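Local coordinates for protein tRNA (cytidine-2'-O-)-methyltransferase TrmJ (Sulfolobus acidocaldarius, PDB 4CNG) that methylates the 2'-hydroxyl of the cytidine at position 32 of tRNA, using S-adenosyl-L-methionine as methyl donor and working as a homodimer, at residues 93-98 with 126-131; 28-33 with 51-56. The protein carries 1 engineered substitution. All blocks are in the same frame, centred on the assembly; numbering follows the deposited sequence. Where two conformers were deposited one is given.

Contact 1. Residues 93-98 with 126-131; sequences LKIATS and VAFIFG. With SAH (S-adenosyl-L-homocysteine), chain C; SAH (S-adenosyl-L-homocysteine), chain D.
The ring of Phe-130 carries the methyl group of Thr-97 over one face, a CH-pi contact with CG2 4.2 Å from the ring centroid and displaced toward the rim. Two residues back, Ile-95 lies alongside Phe-128 with CB over a face of that ring, while its CD1 touches both CZ of Phe-128 and CG1 of Val-126 (3.9 Å each). Strand 125-130, next to strand 22-28 in the sheet, turns both rings toward helix 162-175, where Phe-128 touches Val-169 and Leu-173 and Phe-130 touches Leu-162 and Val-166. The strands themselves run parallel at an angle of 20°. Ile-95 bonds strand 125-130 through both N and O, which belong to successive peptides: N to Ala-127 O (2.8 Å, 175° at the hydrogen) and O from Ile-129 N (2.8 Å). Where the strands end, Thr-97 turns OG1 between its own N and carbonyl carbon (chi1 53°), which aims the hydroxyl at Ile-129 O, 2.7 Å away. With its proton given to that carbonyl, OG1 accepts from the ribose O2' of one S-adenosyl-L-homocysteine at 2.6 Å. Gly-131 N donates to the same O2' (3.1 Å) and more weakly to O3'; glycine suits this place because a side chain would run into O3'. Ser-98 OG donates a hydrogen bond to the carboxylate OXT of the second S-adenosyl-L-homocysteine (2.6 Å). These carboxyl ends form part of the SPOUT cofactor pocket, completed by Ile-151, Pro-158 and Leu-160. The bonds from O2' through OG1 to Ile-129 O orient the threonine hydroxyl and probably help place the ribose.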
loop_
_atom_site.group_PDB
_atom_site.type_symbol
_atom_site.label_atom_id
_atom_site.label_comp_id
_atom_site.label_asym_id
_atom_site.label_seq_id
_atom_site.Cartn_x
_atom_site.Cartn_y
_atom_site.Cartn_z
ATOM N N LEU A 93 -12.078 -20.276 -3.092
ATOM C CA LEU A 93 -11.031 -19.921 -4.034
ATOM C C LEU A 93 -9.836 -19.415 -3.255
ATOM O O LEU A 93 -10.012 -18.699 -2.265
ATOM C CB LEU A 93 -11.540 -18.818 -4.949
ATOM C CG LEU A 93 -10.862 -18.600 -6.293
ATOM C CD1 LEU A 93 -11.052 -19.789 -7.234
ATOM C CD2 LEU A 93 -11.417 -17.320 -6.895
ATOM N N LYS A 94 -8.651 -19.786 -3.723
ATOM C CA LYS A 94 -7.379 -19.371 -3.142
ATOM C C LYS A 94 -6.590 -18.551 -4.158
ATOM O O LYS A 94 -6.235 -19.078 -5.200
ATOM C CB LYS A 94 -6.583 -20.605 -2.708
ATOM C CG LYS A 94 -7.251 -21.436 -1.615
ATOM C CD LYS A 94 -6.942 -22.934 -1.729
ATOM C CE LYS A 94 -7.807 -23.761 -0.804
ATOM N NZ LYS A 94 -8.063 -25.086 -1.405
ATOM N N ILE A 95 -6.354 -17.281 -3.849
ATOM C CA ILE A 95 -5.632 -16.398 -4.737
ATOM C C ILE A 95 -4.313 -16.047 -4.064
ATOM O O ILE A 95 -4.255 -15.287 -3.101
ATOM C CB ILE A 95 -6.439 -15.140 -5.105
ATOM C CG1 ILE A 95 -7.747 -15.584 -5.787
ATOM C CG2 ILE A 95 -5.597 -14.225 -5.990
ATOM C CD1 ILE A 95 -8.606 -14.440 -6.283
ATOM N N ALA A 96 -3.237 -16.634 -4.545
ATOM C CA ALA A 96 -1.878 -16.300 -4.129
ATOM C C ALA A 96 -1.434 -15.025 -4.863
ATOM O O ALA A 96 -2.083 -14.593 -5.819
ATOM C CB ALA A 96 -0.919 -17.475 -4.442
ATOM N N THR A 97 -0.335 -14.445 -4.398
ATOM C CA THR A 97 0.229 -13.200 -4.977
ATOM C C THR A 97 1.715 -13.415 -5.183
ATOM O O THR A 97 2.389 -14.120 -4.425
ATOM C CB THR A 97 -0.033 -12.011 -4.021
ATOM O OG1 THR A 97 0.445 -12.342 -2.713
ATOM C CG2 THR A 97 -1.493 -11.669 -3.975
ATOM N N SER A 98 2.244 -12.752 -6.216
ATOM C CA SER A 98 3.683 -12.747 -6.479
ATOM C C SER A 98 4.033 -11.499 -7.286
ATOM O O SER A 98 3.291 -11.116 -8.202
ATOM C CB SER A 98 4.112 -13.997 -7.260
ATOM O OG SER A 98 5.462 -13.889 -7.731
ATOM N N VAL A 126 -13.211 -16.134 -0.465
ATOM C CA VAL A 126 -11.931 -16.162 -1.121
ATOM C C VAL A 126 -10.815 -15.838 -0.142
ATOM O O VAL A 126 -10.901 -14.840 0.597
ATOM C CB VAL A 126 -11.907 -15.152 -2.278
ATOM C CG1 VAL A 126 -10.601 -15.245 -3.025
ATOM C CG2 VAL A 126 -13.076 -15.405 -3.213
ATOM N N ALA A 127 -9.747 -16.639 -0.189
ATOM C CA ALA A 127 -8.518 -16.336 0.535
ATOM C C ALA A 127 -7.548 -15.638 -0.395
ATOM O O ALA A 127 -7.252 -16.130 -1.474
ATOM C CB ALA A 127 -7.900 -17.616 1.070
ATOM N N PHE A 128 -7.040 -14.495 0.065
ATOM C CA PHE A 128 -5.957 -13.760 -0.590
ATOM C C PHE A 128 -4.701 -13.999 0.217
ATOM O O PHE A 128 -4.663 -13.644 1.393
ATOM C CB PHE A 128 -6.260 -12.262 -0.703
ATOM C CG PHE A 128 -7.223 -11.910 -1.797
ATOM C CD1 PHE A 128 -8.591 -12.072 -1.649
ATOM C CD2 PHE A 128 -6.758 -11.583 -3.054
ATOM C CE1 PHE A 128 -9.462 -11.786 -2.702
ATOM C CE2 PHE A 128 -7.614 -11.247 -4.084
ATOM C CZ PHE A 128 -8.953 -11.390 -3.901
ATOM N N ILE A 129 -3.679 -14.563 -0.426
ATOM C CA ILE A 129 -2.535 -15.135 0.259
ATOM C C ILE A 129 -1.294 -14.343 -0.152
ATOM O O ILE A 129 -1.007 -14.193 -1.347
ATOM C CB ILE A 129 -2.338 -16.633 -0.100
ATOM C CG1 ILE A 129 -3.589 -17.416 0.179
ATOM C CG2 ILE A 129 -1.123 -17.197 0.554
ATOM C CD1 ILE A 129 -3.784 -18.621 -0.715
ATOM N N PHE A 130 -0.551 -13.840 0.860
ATOM C CA PHE A 130 0.655 -13.049 0.676
ATOM C C PHE A 130 1.803 -13.740 1.364
ATOM O O PHE A 130 1.640 -14.364 2.415
ATOM C CB PHE A 130 0.440 -11.630 1.272
ATOM C CG PHE A 130 -0.621 -10.823 0.573
ATOM C CD1 PHE A 130 -1.942 -11.003 0.839
ATOM C CD2 PHE A 130 -0.262 -9.879 -0.364
ATOM C CE1 PHE A 130 -2.912 -10.295 0.152
ATOM C CE2 PHE A 130 -1.230 -9.125 -1.021
ATOM C CZ PHE A 130 -2.551 -9.340 -0.769
ATOM N N GLY A 131 2.961 -13.618 0.754
ATOM C CA GLY A 131 4.158 -14.288 1.213
ATOM C C GLY A 131 5.119 -13.457 2.032
ATOM O O GLY A 131 4.842 -12.357 2.503
HETATM N N SAH C . 12.122 -11.667 -2.891
HETATM C CA SAH C . 10.722 -12.074 -2.600
HETATM C CB SAH C . 9.895 -10.806 -2.461
HETATM C CG SAH C . 8.593 -11.009 -1.666
HETATM S SD SAH C . 7.675 -9.484 -1.500
HETATM C C SAH C . 10.253 -12.970 -3.709
HETATM O O SAH C . 10.937 -13.131 -4.722
HETATM O OXT SAH C . 9.273 -13.676 -3.584
HETATM C "C5'" SAH C . 6.549 -10.011 -0.208
HETATM C "C4'" SAH C . 5.129 -10.339 -0.653
HETATM O "O4'" SAH C . 4.506 -9.143 -1.147
HETATM C "C3'" SAH C . 5.002 -11.305 -1.777
HETATM O "O3'" SAH C . 5.150 -12.647 -1.286
HETATM C "C2'" SAH C . 3.635 -11.007 -2.327
HETATM O "O2'" SAH C . 2.636 -11.564 -1.483
HETATM C "C1'" SAH C . 3.594 -9.478 -2.204
HETATM N N9 SAH C . 4.047 -8.754 -3.429
HETATM C C8 SAH C . 5.052 -7.836 -3.512
HETATM N N7 SAH C . 5.020 -7.234 -4.733
HETATM C C5 SAH C . 3.962 -7.761 -5.395
HETATM C C6 SAH C . 3.349 -7.510 -6.638
HETATM N N6 SAH C . 3.840 -6.608 -7.512
HETATM N N1 SAH C . 2.282 -8.201 -6.962
HETATM C C2 SAH C . 1.776 -9.089 -6.093
HETATM N N3 SAH C . 2.246 -9.381 -4.888
HETATM C C4 SAH C . 3.313 -8.696 -4.539
HETATM N N SAH D . 9.119 -17.045 -4.013
HETATM C CA SAH D . 8.667 -16.603 -5.368
HETATM C CB SAH D . 8.051 -17.790 -6.108
HETATM C CG SAH D . 8.946 -18.992 -6.310
HETATM S SD SAH D . 8.025 -20.131 -7.272
HETATM C C SAH D . 7.583 -15.595 -5.274
HETATM O O SAH D . 6.825 -15.713 -4.301
HETATM O OXT SAH D . 7.390 -14.803 -6.195
HETATM C "C5'" SAH D . 7.830 -19.205 -8.736
HETATM C "C4'" SAH D . 8.020 -20.118 -9.940
HETATM O "O4'" SAH D . 7.627 -19.452 -11.133
HETATM C "C3'" SAH D . 9.473 -20.529 -10.144
HETATM O "O3'" SAH D . 9.729 -21.803 -9.569
HETATM C "C2'" SAH D . 9.681 -20.545 -11.649
HETATM O "O2'" SAH D . 9.950 -21.862 -12.161
HETATM C "C1'" SAH D . 8.362 -20.027 -12.214
HETATM N N9 SAH D . 8.559 -18.944 -13.180
HETATM C C8 SAH D . 7.781 -18.757 -14.258
HETATM N N7 SAH D . 8.077 -17.575 -14.842
HETATM C C5 SAH D . 9.014 -16.972 -14.087
HETATM C C6 SAH D . 9.758 -15.705 -14.161
HETATM N N6 SAH D . 9.521 -14.842 -15.181
HETATM N N1 SAH D . 10.658 -15.445 -13.175
HETATM C C2 SAH D . 10.868 -16.306 -12.153
HETATM N N3 SAH D . 10.220 -17.483 -12.018
HETATM C C4 SAH D . 9.275 -17.842 -12.930
#

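Contact 2. Residues 28-33 with 51-56; sequences VEPEGA and FYVVNP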
loop_
_atom_site.group_PDB
_atom_site.type_symbol
_atom_site.label_atom_id
_atom_site.label_comp_id
_atom_site.label_asym_id
_atom_site.label_seq_id
_atom_site.Cartn_x
_atom_site.Cartn_y
_atom_site.Cartn_z
ATOM N N VAL A 28 1.574 -15.259 5.193
ATOM C CA VAL A 28 2.420 -16.434 5.447
ATOM C C VAL A 28 3.762 -16.015 6.041
ATOM O O VAL A 28 4.575 -15.348 5.410
ATOM C CB VAL A 28 2.627 -17.244 4.181
ATOM C CG1 VAL A 28 3.488 -18.490 4.443
ATOM C CG2 VAL A 28 1.303 -17.650 3.581
ATOM N N GLU A 29 3.992 -16.431 7.293
ATOM C CA GLU A 29 5.256 -16.244 7.999
ATOM C C GLU A 29 5.806 -14.823 7.940
ATOM O O GLU A 29 6.972 -14.616 7.608
ATOM C CB GLU A 29 6.276 -17.294 7.549
ATOM C CG GLU A 29 5.836 -18.709 7.926
ATOM C CD GLU A 29 6.865 -19.805 7.658
ATOM O OE1 GLU A 29 7.759 -19.610 6.822
ATOM O OE2 GLU A 29 6.751 -20.885 8.278
ATOM N N PRO A 30 4.989 -13.847 8.312
ATOM C CA PRO A 30 5.525 -12.467 8.281
ATOM C C PRO A 30 6.669 -12.317 9.233
ATOM O O PRO A 30 6.638 -12.791 10.376
ATOM C CB PRO A 30 4.341 -11.617 8.671
ATOM C CG PRO A 30 3.504 -12.561 9.496
ATOM C CD PRO A 30 3.637 -13.918 8.826
ATOM N N GLU A 31 7.638 -11.527 8.793
ATOM C CA GLU A 31 8.890 -11.337 9.493
ATOM C C GLU A 31 8.945 -9.974 10.225
ATOM O O GLU A 31 9.561 -9.864 11.277
ATOM C CB GLU A 31 10.035 -11.451 8.466
ATOM C CG GLU A 31 10.098 -12.830 7.805
ATOM C CD GLU A 31 10.810 -12.950 6.454
ATOM O OE1 GLU A 31 11.204 -11.944 5.852
ATOM O OE2 GLU A 31 11.016 -14.104 6.004
ATOM N N GLY A 32 8.414 -8.932 9.589
ATOM C CA GLY A 32 8.506 -7.584 10.139
ATOM C C GLY A 32 7.331 -7.220 11.021
ATOM O O GLY A 32 6.189 -7.287 10.593
ATOM N N ALA A 33 7.594 -6.742 12.235
ATOM C CA ALA A 33 6.516 -6.282 13.116
ATOM C C ALA A 33 5.780 -5.085 12.551
ATOM O O ALA A 33 4.583 -4.962 12.710
ATOM C CB ALA A 33 7.044 -5.975 14.500
ATOM N N PHE A 51 -8.878 -12.915 9.101
ATOM C CA PHE A 51 -7.481 -12.539 9.066
ATOM C C PHE A 51 -6.690 -13.655 9.739
ATOM O O PHE A 51 -6.770 -13.822 10.951
ATOM C CB PHE A 51 -7.309 -11.181 9.794
ATOM C CG PHE A 51 -5.894 -10.699 9.947
ATOM C CD1 PHE A 51 -4.925 -10.915 9.005
ATOM C CD2 PHE A 51 -5.584 -9.923 11.036
ATOM C CE1 PHE A 51 -3.663 -10.390 9.157
ATOM C CE2 PHE A 51 -4.317 -9.387 11.210
ATOM C CZ PHE A 51 -3.340 -9.655 10.276
ATOM N N TYR A 52 -5.913 -14.364 8.918
ATOM C CA TYR A 52 -5.080 -15.483 9.359
ATOM C C TYR A 52 -3.623 -15.175 9.118
ATOM O O TYR A 52 -3.252 -14.667 8.060
ATOM C CB TYR A 52 -5.445 -16.778 8.578
ATOM C CG TYR A 52 -6.645 -17.498 9.061
ATOM C CD1 TYR A 52 -7.901 -16.969 8.967
ATOM C CD2 TYR A 52 -6.531 -18.785 9.532
ATOM C CE1 TYR A 52 -9.017 -17.646 9.386
ATOM C CE2 TYR A 52 -7.638 -19.500 9.958
ATOM C CZ TYR A 52 -8.896 -18.939 9.829
ATOM O OH TYR A 52 -10.013 -19.628 10.248
ATOM N N VAL A 53 -2.788 -15.578 10.064
ATOM C CA VAL A 53 -1.367 -15.436 9.948
ATOM C C VAL A 53 -0.751 -16.803 10.250
ATOM O O VAL A 53 -1.041 -17.404 11.277
ATOM C CB VAL A 53 -0.859 -14.342 10.891
ATOM C CG1 VAL A 53 0.637 -14.227 10.801
ATOM C CG2 VAL A 53 -1.444 -13.000 10.485
ATOM N N VAL A 54 0.045 -17.294 9.316
ATOM C CA VAL A 54 0.676 -18.595 9.418
ATOM C C VAL A 54 2.056 -18.415 10.055
ATOM O O VAL A 54 2.913 -17.714 9.527
ATOM C CB VAL A 54 0.815 -19.214 8.036
ATOM C CG1 VAL A 54 1.475 -20.574 8.159
ATOM C CG2 VAL A 54 -0.514 -19.348 7.321
ATOM N N ASN A 55 2.286 -19.080 11.195
ATOM C CA ASN A 55 3.599 -19.166 11.833
ATOM C C ASN A 55 4.344 -17.805 11.815
ATOM O O ASN A 55 5.413 -17.682 11.248
ATOM C CB ASN A 55 4.445 -20.246 11.153
ATOM C CG ASN A 55 5.746 -20.498 11.862
ATOM O OD1 ASN A 55 5.833 -20.313 13.084
ATOM N ND2 ASN A 55 6.781 -20.858 11.111
ATOM N N PRO A 56 3.778 -16.771 12.447
ATOM C CA PRO A 56 4.401 -15.453 12.410
ATOM C C PRO A 56 5.778 -15.479 13.067
ATOM O O PRO A 56 5.953 -16.062 14.126
ATOM C CB PRO A 56 3.416 -14.586 13.179
ATOM C CG PRO A 56 2.684 -15.516 14.081
ATOM C CD PRO A 56 2.555 -16.769 13.260
#
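Glu-29 and Asn-55 cross a contact of two neighbouring strand ends, part parallel backbone pairing and part polar side-chain bonding, at the carboxyl edge of the sheet, where strand 22-28 gives way to the loop before helix 33-45 and strand 50-54 has just finished. The last parallel pair is Val-28 with Val-54, whose branched side chains suit extended strands and come only loosely together at their CG2 methyls (4.5 Å). Next, Glu-29 N donates to Val-54 O at 2.8 Å, bent to 139° at the hydrogen, and carries the pairing one step beyond the strand. Both Glu-29 and Asn-55 then adopt positive phi (49° in the glutamate), and each is followed by proline, so the two chains leave the sheet in similar turns. Their side chains cross: with chi1 at -173° CG of Asn-55 lies opposite the backbone N, and ND2 extends to Glu-29 OE2, 2.8 Å away. The amide lies in plane with this bond but meets the oxygen from above the carboxylate plane. OE1 of the same carboxylate forms a salt bridge with Arg-132, so both oxygens have partners and the negative charge is probably stabilised. The rigid ring of Pro-30 packs by CG on Val-53 CG1 (3.6 Å) and, more loosely, on Pro-56 CB (4.2 Å). Gly-32 then stands at the N-cap of helix 33-45. Two parallel neighbours joined through helix 33-45 form a beta-alpha-beta crossover, the repeating unit of the parallel alpha/beta sheet of the SPOUT (alpha/beta-knot) methyltransferases.

In the fold
Contacts 1 and 2 belong to one parallel sheet and meet where Phe-130 O lies 2.9 Å from Val-28 N, a probable hydrogen bond, with Ile-129 and Val-28 packed beside it. Contact 1 is the buried one, near the centre of the chain: its strands pair over most of their length and apolar residues pack in the core, with polar bonds at the ligand end. Contact 2, partly buried, joins the sheet only at the ends of its strands; a carboxylate-amide bond and prolines join the valine packing, and no aromatic side chain takes part. The end of 93-98 with 126-131 contributes to the sites of both S-adenosyl-L-homocysteine molecules, while 28-33 leads from strand 22-28 into helix 33-45.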